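Local coordinates for uncharacterized protein ymzC (Bacillus subtilis, PDB 3KVP), which is of unknown function, probably made with a signal sequence, and forms a small antiparallel sheet, at residues 43-46 / 51-54. Sequence-based numbering, arbitrary orientation.
Sequences YEYN and EVKL
One face of the Tyr43 ring takes the Leu54 methyl CD1, which lies 3.8 Å from the ring centroid and close to the normal, a CH-pi contact shifted toward CE2. Leu54 extends CG away from its backbone N (chi1 -179°), and chi2 of 45° then turns CD1 over the ring. Val52 CG2 approaches the same ring obliquely, 3.9 Å from Tyr43 CD2. The Phe32 ring of strand 31-36 also meets it, planes nearly parallel. The Tyr45 ring turns its edge to Val52 N, while Glu51 O comes in obliquely, 3.5 Å from Tyr45 CD1. Both tyrosines share one side of a beta hairpin, strands 39-46 and 51-59 of a four-stranded antiparallel sheet, whose short loop follows Asn46. Glu44 and Lys53 make a hydrogen-bonded pair: Glu44 N reaches Lys53 O and Lys53 N reaches Glu44 O, both in the carbonyl plane. At the loop end Asn46 N meets Glu51 O at 2.6 Å, almost straight at 170°, and Glu51 N returns to Asn46 O at 3.0 Å, tilted from the carbonyl plane. Glu51 OE2 forms a salt bridge with Arg49 in the loop. On the ring side a second subunit packs in, Ile42 of that chain touching Tyr45 and Val52, and Asp60 of the second subunit hydrogen-bonds Tyr43 OH. With an alanine at Tyr43, Leu54 CD1 would probably lose the ring it lies on and that Asp60 its hydroxyl partner.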
loop_
_atom_site.group_PDB
_atom_site.type_symbol
_atom_site.label_atom_id
_atom_site.label_comp_id
_atom_site.label_asym_id
_atom_site.label_seq_id
_atom_site.Cartn_x
_atom_site.Cartn_y
_atom_site.Cartn_z
ATOM N N TYR D 43 1.066 14.310 0.885
ATOM C CA TYR D 43 0.331 14.945 -0.188
ATOM C C TYR D 43 -1.148 14.923 0.099
ATOM O O TYR D 43 -1.615 14.152 0.951
ATOM C CB TYR D 43 0.541 14.181 -1.481
ATOM C CG TYR D 43 1.947 14.169 -1.988
ATOM C CD1 TYR D 43 2.840 13.180 -1.587
ATOM C CD2 TYR D 43 2.392 15.135 -2.892
ATOM C CE1 TYR D 43 4.133 13.149 -2.066
ATOM C CE2 TYR D 43 3.702 15.115 -3.379
ATOM C CZ TYR D 43 4.561 14.114 -2.958
ATOM O OH TYR D 43 5.852 14.064 -3.418
ATOM N N GLU D 44 -1.882 15.759 -0.636
ATOM C CA GLU D 44 -3.338 15.734 -0.635
ATOM C C GLU D 44 -3.853 15.729 -2.056
ATOM O O GLU D 44 -3.396 16.509 -2.885
ATOM C CB GLU D 44 -3.925 16.942 0.091
ATOM C CG GLU D 44 -5.446 16.834 0.262
ATOM C CD GLU D 44 -6.073 18.016 1.008
ATOM O OE1 GLU D 44 -5.368 19.024 1.253
ATOM O OE2 GLU D 44 -7.279 17.933 1.342
ATOM N N TYR D 45 -4.795 14.845 -2.350
ATOM C CA TYR D 45 -5.500 14.939 -3.618
ATOM C C TYR D 45 -6.875 15.582 -3.423
ATOM O O TYR D 45 -7.704 15.080 -2.657
ATOM C CB TYR D 45 -5.646 13.575 -4.274
ATOM C CG TYR D 45 -6.504 13.626 -5.521
ATOM C CD1 TYR D 45 -6.120 14.373 -6.620
ATOM C CD2 TYR D 45 -7.707 12.943 -5.585
ATOM C CE1 TYR D 45 -6.905 14.432 -7.767
ATOM C CE2 TYR D 45 -8.497 12.986 -6.718
ATOM C CZ TYR D 45 -8.090 13.727 -7.806
ATOM O OH TYR D 45 -8.882 13.770 -8.926
ATOM N N ASN D 46 -7.125 16.700 -4.096
ATOM C CA ASN D 46 -8.443 17.309 -4.005
ATOM C C ASN D 46 -9.301 16.930 -5.198
ATOM O O ASN D 46 -9.169 17.500 -6.285
ATOM C CB ASN D 46 -8.337 18.820 -3.886
ATOM C CG ASN D 46 -9.685 19.482 -3.672
ATOM O OD1 ASN D 46 -10.741 18.899 -3.931
ATOM N ND2 ASN D 46 -9.651 20.713 -3.196
ATOM N N GLU D 51 -6.838 18.086 -8.130
ATOM C CA GLU D 51 -5.425 18.431 -8.078
ATOM C C GLU D 51 -4.767 17.946 -6.796
ATOM O O GLU D 51 -5.432 17.739 -5.775
ATOM C CB GLU D 51 -5.233 19.936 -8.236
ATOM C CG GLU D 51 -5.418 20.732 -6.967
ATOM C CD GLU D 51 -5.599 22.217 -7.244
ATOM O OE1 GLU D 51 -5.745 22.599 -8.430
ATOM O OE2 GLU D 51 -5.602 23.002 -6.273
ATOM N N VAL D 52 -3.455 17.752 -6.847
ATOM C CA VAL D 52 -2.744 17.340 -5.658
ATOM C C VAL D 52 -1.773 18.401 -5.204
ATOM O O VAL D 52 -1.201 19.106 -6.016
ATOM C CB VAL D 52 -2.022 15.996 -5.847
ATOM C CG1 VAL D 52 -2.039 15.606 -7.285
ATOM C CG2 VAL D 52 -0.595 16.048 -5.265
ATOM N N LYS D 53 -1.615 18.511 -3.888
ATOM C CA LYS D 53 -0.675 19.443 -3.284
ATOM C C LYS D 53 0.280 18.722 -2.358
ATOM O O LYS D 53 -0.119 17.873 -1.558
ATOM C CB LYS D 53 -1.406 20.526 -2.487
ATOM C CG LYS D 53 -2.234 21.463 -3.334
ATOM C CD LYS D 53 -2.833 22.592 -2.503
ATOM C CE LYS D 53 -3.469 23.657 -3.404
ATOM N NZ LYS D 53 -3.986 24.827 -2.631
ATOM N N LEU D 54 1.552 19.066 -2.460
ATOM C CA LEU D 54 2.507 18.610 -1.478
ATOM C C LEU D 54 2.209 19.411 -0.217
ATOM O O LEU D 54 2.297 20.631 -0.236
ATOM C CB LEU D 54 3.934 18.866 -1.960
ATOM C CG LEU D 54 5.058 18.407 -1.031
ATOM C CD1 LEU D 54 4.772 17.012 -0.512
ATOM C CD2 LEU D 54 6.420 18.466 -1.731
#